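Side-chain contacts in L-isoleucine-4-hydroxylase (Bacillus thuringiensis, PDB 6LNH), which hydroxylates free L-isoleucine to (4S)-4-hydroxy-L-isoleucine with ferrous iron, oxygen and 2-oxoglutarate, and also oxidises several related aliphatic and sulfur-containing amino acids: residues P166-K171 with D192-N197; S162-I167 with H223-L228; V23-F26 with F31-I34. All blocks are in the same frame, centred on the assembly; numbering follows the deposited sequence.

Contact 1 (P166-K171 with D192-N197); sequences PIWLHK and DNLIAN. With FE (Fe (III) ion), chain M.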
loop_
_atom_site.group_PDB
_atom_site.type_symbol
_atom_site.label_atom_id
_atom_site.label_comp_id
_atom_site.label_asym_id
_atom_site.label_seq_id
_atom_site.Cartn_x
_atom_site.Cartn_y
_atom_site.Cartn_z
ATOM N N PRO C 166 21.037 14.960 11.227
ATOM C CA PRO C 166 21.798 13.917 10.519
ATOM C C PRO C 166 20.945 12.979 9.648
ATOM O O PRO C 166 19.794 12.766 9.961
ATOM C CB PRO C 166 22.451 13.139 11.668
ATOM C CG PRO C 166 21.435 13.223 12.777
ATOM C CD PRO C 166 20.805 14.590 12.624
ATOM N N ILE C 167 21.545 12.480 8.566
ATOM C CA ILE C 167 20.846 11.632 7.555
ATOM C C ILE C 167 20.665 10.195 8.056
ATOM O O ILE C 167 19.749 9.528 7.558
ATOM C CB ILE C 167 21.611 11.683 6.217
ATOM C CG1 ILE C 167 20.708 11.377 5.022
ATOM C CG2 ILE C 167 22.831 10.779 6.250
ATOM C CD1 ILE C 167 21.227 11.931 3.719
ATOM N N TRP C 168 21.478 9.743 9.012
ATOM C CA TRP C 168 21.377 8.347 9.467
ATOM C C TRP C 168 21.244 8.234 10.992
ATOM O O TRP C 168 20.724 9.151 11.634
ATOM C CB TRP C 168 22.580 7.544 8.947
ATOM C CG TRP C 168 22.508 6.017 9.066
ATOM C CD1 TRP C 168 23.469 5.199 9.586
ATOM C CD2 TRP C 168 21.437 5.155 8.645
ATOM N NE1 TRP C 168 23.066 3.887 9.520
ATOM C CE2 TRP C 168 21.823 3.832 8.948
ATOM C CE3 TRP C 168 20.190 5.372 8.048
ATOM C CZ2 TRP C 168 21.010 2.738 8.677
ATOM C CZ3 TRP C 168 19.386 4.277 7.779
ATOM C CH2 TRP C 168 19.802 2.979 8.091
ATOM N N LEU C 169 21.667 7.104 11.570
ATOM C CA LEU C 169 21.459 6.819 12.990
ATOM C C LEU C 169 22.064 7.910 13.867
ATOM O O LEU C 169 23.121 8.467 13.547
ATOM C CB LEU C 169 22.065 5.458 13.351
ATOM C CG LEU C 169 21.381 4.244 12.731
ATOM C CD1 LEU C 169 22.280 3.044 12.908
ATOM C CD2 LEU C 169 20.012 4.021 13.371
ATOM N N HIS C 170 21.384 8.217 14.974
ATOM C CA HIS C 170 21.775 9.351 15.804
ATOM C C HIS C 170 21.004 9.324 17.118
ATOM O O HIS C 170 20.088 8.520 17.319
ATOM C CB HIS C 170 21.512 10.656 15.104
ATOM C CG HIS C 170 20.065 10.908 14.842
ATOM N ND1 HIS C 170 19.430 10.509 13.684
ATOM C CD2 HIS C 170 19.128 11.515 15.601
ATOM C CE1 HIS C 170 18.154 10.835 13.757
ATOM N NE2 HIS C 170 17.944 11.436 14.916
ATOM N N LYS C 171 21.386 10.246 18.001
ATOM C CA LYS C 171 20.657 10.565 19.217
ATOM C C LYS C 171 20.290 12.039 19.168
ATOM O O LYS C 171 21.075 12.869 18.698
ATOM C CB LYS C 171 21.494 10.250 20.445
ATOM C CG LYS C 171 21.888 8.795 20.494
ATOM C CD LYS C 171 22.712 8.468 21.715
ATOM C CE LYS C 171 23.098 6.996 21.724
ATOM N NZ LYS C 171 23.959 6.646 22.889
ATOM N N ASP C 192 10.281 5.597 7.480
ATOM C CA ASP C 192 10.232 4.584 8.523
ATOM C C ASP C 192 11.249 4.893 9.615
ATOM O O ASP C 192 12.308 5.474 9.362
ATOM C CB ASP C 192 10.513 3.198 7.941
ATOM C CG ASP C 192 9.818 2.966 6.612
ATOM O OD1 ASP C 192 8.594 3.209 6.524
ATOM O OD2 ASP C 192 10.496 2.538 5.655
ATOM N N ASN C 193 10.915 4.502 10.840
ATOM C CA ASN C 193 11.761 4.747 11.998
ATOM C C ASN C 193 12.560 3.495 12.331
ATOM O O ASN C 193 12.013 2.387 12.347
ATOM C CB ASN C 193 10.919 5.180 13.197
ATOM C CG ASN C 193 10.185 6.483 12.950
ATOM O OD1 ASN C 193 8.993 6.488 12.645
ATOM N ND2 ASN C 193 10.898 7.598 13.074
ATOM N N LEU C 194 13.852 3.674 12.588
ATOM C CA LEU C 194 14.758 2.586 12.924
ATOM C C LEU C 194 15.283 2.772 14.340
ATOM O O LEU C 194 15.542 3.899 14.770
ATOM C CB LEU C 194 15.930 2.521 11.944
ATOM C CG LEU C 194 15.536 2.502 10.469
ATOM C CD1 LEU C 194 16.770 2.485 9.595
ATOM C CD2 LEU C 194 14.647 1.307 10.166
ATOM N N ILE C 195 15.433 1.666 15.063
ATOM C CA ILE C 195 16.045 1.658 16.387
ATOM C C ILE C 195 17.284 0.779 16.336
ATOM O O ILE C 195 17.229 -0.357 15.848
ATOM C CB ILE C 195 15.075 1.160 17.474
ATOM C CG1 ILE C 195 13.757 1.933 17.416
ATOM C CG2 ILE C 195 15.714 1.301 18.852
ATOM C CD1 ILE C 195 13.904 3.413 17.687
ATOM N N ALA C 196 18.397 1.306 16.837
ATOM C CA ALA C 196 19.656 0.581 16.863
ATOM C C ALA C 196 20.312 0.775 18.220
ATOM O O ALA C 196 20.544 1.912 18.638
ATOM C CB ALA C 196 20.588 1.074 15.751
ATOM N N ASN C 197 20.631 -0.332 18.895
ATOM C CA ASN C 197 21.416 -0.233 20.122
ATOM C C ASN C 197 22.816 0.280 19.825
ATOM O O ASN C 197 23.397 1.021 20.625
ATOM C CB ASN C 197 21.475 -1.586 20.830
ATOM C CG ASN C 197 20.100 -2.152 21.119
ATOM O OD1 ASN C 197 19.093 -1.459 20.988
ATOM N ND2 ASN C 197 20.051 -3.415 21.528
HETATM FE FE FE M . 15.800 12.512 15.075
HETATM O O HOH W 1 13.837 12.555 16.293
HETATM O O HOH W 2 14.886 14.609 14.362
#
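Two apolar touches join the loop 166-171 to the strand face that carries Leu194 and Ala196. The six-membered end of the Trp168 indole reaches Leu194, with CH2 of Trp168 3.4 Å from CD1 of Leu194; the two side chains cross at about a right angle and the methyl meets the ring obliquely. What carries the indole this far is its first torsion, which sets CG opposite the backbone N (chi1 -168°). One residue on, both methyls of Leu169 straddle a single carbon, CD2 at 3.8 Å and CD1 at 3.9 Å from CB of Ala196. CG of Leu169 also rests over one face of the indole, near its rim.

One side-chain hydrogen bond lies within the loop. ND1 of His170 donates to O of Trp168 at 2.8 Å, nearly straight and in the imidazole plane, which fixes the ring's rotation and leaves NE2 to bind iron at 2.4 Å. Asp172 and His223 complete the protein's share of this facial triad.

Strand 222-229 pairs with 189-196 through Ala224 and Leu194, and Leu169 packs on Ala224 as well. Trp168 stacks on Trp168 of a second subunit, and Leu194 packs on Pro227 of that subunit, so loop and strand both border the interface.

Contact 2 (S162-I167 with H223-L228); sequences SFSSPI and HAVTPL. With FE (Fe (III) ion), chain M.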
loop_
_atom_site.group_PDB
_atom_site.type_symbol
_atom_site.label_atom_id
_atom_site.label_comp_id
_atom_site.label_asym_id
_atom_site.label_seq_id
_atom_site.Cartn_x
_atom_site.Cartn_y
_atom_site.Cartn_z
ATOM N N SER C 162 13.229 13.777 0.372
ATOM C CA SER C 162 13.396 14.596 1.561
ATOM C C SER C 162 14.288 13.848 2.533
ATOM O O SER C 162 14.031 12.679 2.845
ATOM C CB SER C 162 12.045 14.900 2.206
ATOM O OG SER C 162 12.201 15.601 3.424
ATOM N N PHE C 163 15.372 14.499 2.960
ATOM C CA PHE C 163 16.332 13.885 3.915
ATOM C C PHE C 163 16.643 14.890 5.027
ATOM O O PHE C 163 16.535 16.107 4.791
ATOM C CB PHE C 163 17.583 13.380 3.191
ATOM C CG PHE C 163 18.275 14.407 2.335
ATOM C CD1 PHE C 163 17.848 14.658 1.044
ATOM C CD2 PHE C 163 19.357 15.121 2.820
ATOM C CE1 PHE C 163 18.484 15.603 0.258
ATOM C CE2 PHE C 163 19.993 16.065 2.033
ATOM C CZ PHE C 163 19.556 16.304 0.754
ATOM N N SER C 164 17.032 14.381 6.198
ATOM C CA SER C 164 17.301 15.235 7.382
ATOM C C SER C 164 18.804 15.374 7.640
ATOM O O SER C 164 19.598 14.843 6.849
ATOM C CB SER C 164 16.609 14.663 8.586
ATOM O OG SER C 164 16.658 13.245 8.552
ATOM N N SER C 165 19.152 16.085 8.716
ATOM C CA SER C 165 20.562 16.287 9.139
ATOM C C SER C 165 20.635 16.124 10.660
ATOM O O SER C 165 20.256 17.082 11.349
ATOM C CB SER C 165 21.089 17.619 8.700
ATOM O OG SER C 165 22.483 17.539 8.455
ATOM N N PRO C 166 21.037 14.960 11.227
ATOM C CA PRO C 166 21.798 13.917 10.519
ATOM C C PRO C 166 20.945 12.979 9.648
ATOM O O PRO C 166 19.794 12.766 9.961
ATOM C CB PRO C 166 22.451 13.139 11.668
ATOM C CG PRO C 166 21.435 13.223 12.777
ATOM C CD PRO C 166 20.805 14.590 12.624
ATOM N N ILE C 167 21.545 12.480 8.566
ATOM C CA ILE C 167 20.846 11.632 7.555
ATOM C C ILE C 167 20.665 10.195 8.056
ATOM O O ILE C 167 19.749 9.528 7.558
ATOM C CB ILE C 167 21.611 11.683 6.217
ATOM C CG1 ILE C 167 20.708 11.377 5.022
ATOM C CG2 ILE C 167 22.831 10.779 6.250
ATOM C CD1 ILE C 167 21.227 11.931 3.719
ATOM N N HIS C 223 18.507 6.185 16.872
ATOM C CA HIS C 223 17.346 6.082 16.009
ATOM C C HIS C 223 17.645 6.804 14.708
ATOM O O HIS C 223 18.630 7.538 14.586
ATOM C CB HIS C 223 16.084 6.652 16.675
ATOM C CG HIS C 223 16.057 8.147 16.749
ATOM N ND1 HIS C 223 16.404 8.842 17.887
ATOM C CD2 HIS C 223 15.733 9.080 15.821
ATOM C CE1 HIS C 223 16.287 10.139 17.661
ATOM N NE2 HIS C 223 15.883 10.309 16.415
ATOM N N ALA C 224 16.776 6.584 13.730
ATOM C CA ALA C 224 16.855 7.283 12.461
ATOM C C ALA C 224 15.478 7.236 11.826
ATOM O O ALA C 224 14.627 6.427 12.206
ATOM C CB ALA C 224 17.908 6.667 11.534
ATOM N N VAL C 225 15.269 8.106 10.850
ATOM C CA VAL C 225 14.077 8.061 10.015
ATOM C C VAL C 225 14.532 7.969 8.564
ATOM O O VAL C 225 15.332 8.789 8.096
ATOM C CB VAL C 225 13.142 9.259 10.265
ATOM C CG1 VAL C 225 13.812 10.590 9.951
ATOM C CG2 VAL C 225 11.848 9.092 9.482
ATOM N N THR C 226 14.056 6.938 7.877
ATOM C CA THR C 226 14.379 6.710 6.480
ATOM C C THR C 226 13.936 7.905 5.630
ATOM O O THR C 226 12.962 8.587 5.967
ATOM C CB THR C 226 13.703 5.403 6.041
ATOM O OG1 THR C 226 14.408 4.290 6.611
ATOM C CG2 THR C 226 13.606 5.245 4.529
ATOM N N PRO C 227 14.655 8.206 4.543
ATOM C CA PRO C 227 14.252 9.320 3.676
ATOM C C PRO C 227 12.832 9.150 3.155
ATOM O O PRO C 227 12.298 8.044 3.064
ATOM C CB PRO C 227 15.274 9.270 2.532
ATOM C CG PRO C 227 16.463 8.608 3.136
ATOM C CD PRO C 227 15.906 7.581 4.074
ATOM N N LEU C 228 12.220 10.278 2.811
ATOM C CA LEU C 228 10.869 10.306 2.268
ATOM C C LEU C 228 10.930 10.498 0.758
ATOM O O LEU C 228 11.612 11.406 0.272
ATOM C CB LEU C 228 10.048 11.427 2.908
ATOM C CG LEU C 228 8.544 11.380 2.643
ATOM C CD1 LEU C 228 7.907 10.235 3.413
ATOM C CD2 LEU C 228 7.886 12.704 3.000
HETATM FE FE FE M . 15.800 12.512 15.075
HETATM O O HOH W 1 13.837 12.555 16.293
HETATM O O HOH W 2 14.886 14.609 14.362
#
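The amide N of Ser162 donates to the carbonyl O of Leu228 at 2.9 Å. The return bond, from N of Leu228 to O of Ser162, measures 3.0 Å. Together they make one antiparallel hydrogen-bonded pair, a single bridge with the CA atoms of Ser162 and Leu228 5.0 Å apart. CB of Ser162 and CB of Leu228 stand side by side at 4.1 Å. The hydroxyl of Ser162 is engaged elsewhere, hydrogen-bonded to the carbonyl O of Cys67.

Pro227 leans against the same bridge, its CB 3.6 Å from O of Ser162, so an apolar ring edges up to a carbonyl already engaged by an amide.

Strand 222-229 belongs to the double-stranded beta-helix expected of this cupin-clan family of 2-oxoglutarate dioxygenases, and the loop 162-167 joins its far end by that one bridge. The segment 223-228 thus runs from a metal ligand to the bridge. At its start, NE2 of His223 meets the iron in the plane of the imidazole, and two waters, His170 and Asp172 bind the same ion.

Between the metal and the bridge the segments touch lightly. Val225 turns CG1 between its backbone N and carbonyl carbon (chi1 61°), where it comes 4.1 Å from OG of Ser164. That hydroxyl makes a weak hydrogen bond to O of Pro166, a residue that follows a cis peptide. At the bridge itself, Leu228 packs on Tyr154 and Ala156 of strand 145-156, and the neighbouring Pro227 touches Ile202 of a second subunit.

Contact 3 (V23-F26 with F31-I34); sequences VHEF and FLEI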
loop_
_atom_site.group_PDB
_atom_site.type_symbol
_atom_site.label_atom_id
_atom_site.label_comp_id
_atom_site.label_asym_id
_atom_site.label_seq_id
_atom_site.Cartn_x
_atom_site.Cartn_y
_atom_site.Cartn_z
ATOM N N VAL C 23 6.142 3.229 31.159
ATOM C CA VAL C 23 7.383 3.987 31.498
ATOM C C VAL C 23 8.509 2.991 31.804
ATOM O O VAL C 23 9.657 3.273 31.429
ATOM C CB VAL C 23 7.152 4.961 32.668
ATOM C CG1 VAL C 23 8.440 5.259 33.417
ATOM C CG2 VAL C 23 6.497 6.250 32.200
ATOM N N HIS C 24 8.181 1.877 32.463
ATOM C CA HIS C 24 9.198 0.845 32.795
ATOM C C HIS C 24 9.751 0.240 31.501
ATOM O O HIS C 24 10.976 0.061 31.419
ATOM C CB HIS C 24 8.615 -0.216 33.737
ATOM C CG HIS C 24 9.604 -1.258 34.138
ATOM N ND1 HIS C 24 10.530 -1.771 33.253
ATOM C CD2 HIS C 24 9.819 -1.883 35.315
ATOM C CE1 HIS C 24 11.272 -2.669 33.869
ATOM N NE2 HIS C 24 10.856 -2.756 35.136
ATOM N N GLU C 25 8.880 -0.058 30.532
ATOM C CA GLU C 25 9.350 -0.625 29.270
ATOM C C GLU C 25 10.234 0.361 28.519
ATOM O O GLU C 25 11.282 -0.016 27.982
ATOM C CB GLU C 25 8.171 -1.057 28.396
ATOM C CG GLU C 25 8.613 -1.771 27.124
ATOM C CD GLU C 25 7.466 -2.397 26.352
ATOM O OE1 GLU C 25 6.302 -2.260 26.785
ATOM O OE2 GLU C 25 7.735 -3.034 25.311
ATOM N N PHE C 26 9.820 1.627 28.463
ATOM C CA PHE C 26 10.622 2.647 27.795
ATOM C C PHE C 26 12.001 2.767 28.432
ATOM O O PHE C 26 13.009 2.895 27.729
ATOM C CB PHE C 26 9.889 3.989 27.835
ATOM C CG PHE C 26 10.751 5.168 27.480
ATOM C CD1 PHE C 26 11.224 5.336 26.190
ATOM C CD2 PHE C 26 11.082 6.113 28.437
ATOM C CE1 PHE C 26 12.012 6.425 25.858
ATOM C CE2 PHE C 26 11.869 7.201 28.114
ATOM C CZ PHE C 26 12.335 7.359 26.824
ATOM N N PHE C 31 13.125 2.997 24.024
ATOM C CA PHE C 31 12.122 3.468 23.038
ATOM C C PHE C 31 10.778 2.824 23.378
ATOM O O PHE C 31 10.760 1.832 24.122
ATOM C CB PHE C 31 12.570 3.141 21.612
ATOM C CG PHE C 31 12.450 1.687 21.240
ATOM C CD1 PHE C 31 13.453 0.789 21.561
ATOM C CD2 PHE C 31 11.332 1.214 20.577
ATOM C CE1 PHE C 31 13.343 -0.549 21.220
ATOM C CE2 PHE C 31 11.222 -0.125 20.239
ATOM C CZ PHE C 31 12.228 -1.003 20.560
ATOM N N LEU C 32 9.691 3.373 22.842
ATOM C CA LEU C 32 8.351 2.820 23.151
ATOM C C LEU C 32 7.356 3.261 22.079
ATOM O O LEU C 32 7.238 4.472 21.850
ATOM C CB LEU C 32 7.932 3.344 24.527
ATOM C CG LEU C 32 6.857 2.537 25.249
ATOM C CD1 LEU C 32 5.537 3.284 25.252
ATOM C CD2 LEU C 32 6.691 1.166 24.620
ATOM N N GLU C 33 6.690 2.298 21.439
ATOM C CA GLU C 33 5.654 2.624 20.428
ATOM C C GLU C 33 4.323 2.763 21.169
ATOM O O GLU C 33 4.040 1.915 22.028
ATOM C CB GLU C 33 5.575 1.542 19.352
ATOM C CG GLU C 33 6.924 0.956 18.983
ATOM C CD GLU C 33 6.854 -0.398 18.299
ATOM O OE1 GLU C 33 7.551 -1.325 18.757
ATOM O OE2 GLU C 33 6.100 -0.520 17.313
ATOM N N ILE C 34 3.562 3.811 20.865
ATOM C CA ILE C 34 2.252 4.031 21.541
ATOM C C ILE C 34 1.163 4.105 20.470
ATOM O O ILE C 34 1.389 4.776 19.451
ATOM C CB ILE C 34 2.293 5.309 22.399
ATOM C CG1 ILE C 34 3.317 5.198 23.531
ATOM C CG2 ILE C 34 0.910 5.645 22.927
ATOM C CD1 ILE C 34 3.609 6.506 24.221
#
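The first helix and first strand of the chain pack on each other across a tight connection: helix 19-29 ends and strand 31-34 follows after a single residue, as an edge strand of the large antiparallel sheet within this chain. Phe26 and Leu32 form the apolar centre, with CB of Phe26 3.9 Å from CB of Leu32. The Phe26 ring then passes the strand's backbone. Its CD1 comes 3.7 Å from N of Phe31, approached obliquely, while N of Leu32 lies at the ring's edge, near its plane.

Glu25 adds an outer touch. With CG opposite the backbone N (chi1 -175°) and the chain extended beyond it, the side chain crosses Leu32 at about a right angle and brings CD of Glu25 4.0 Å from CD2 of Leu32. Its carboxylate is not held by the strand: OE2 forms a salt bridge with Lys29, near the helix end.

Leu32 hydrogen-bonds through its backbone to Val216 of strand 214-218, against which the side chains of Phe26 and Leu32 both pack. The helix thus packs on the large sheet and, through Val23 on Phe132, on helix 120-134, while Phe31 on the strand reaches Gln204 and Ile206 of the small sheet.

Overall arrangement
From the N terminus, contact 3 comes first: the short connection at the end of helix 19-29 closes and strand 31-34 joins the edge of the large sheet before the other two open. Contacts 1 and 2 both start from the loop between strands 145-156 and 176-184 and share Pro166 and Ile167. Contact 2 begins slightly earlier and ends on 223-228, so its long loop encloses contact 1, which returns to 192-197. Their centres are about 8 Å apart, and a probable hydrogen bond from N of Thr226 to O of Asp192 ties them within the small sheet. Contact 3, about 17 Å from contact 1 between centres, meets it where Phe31 packs on Ile195.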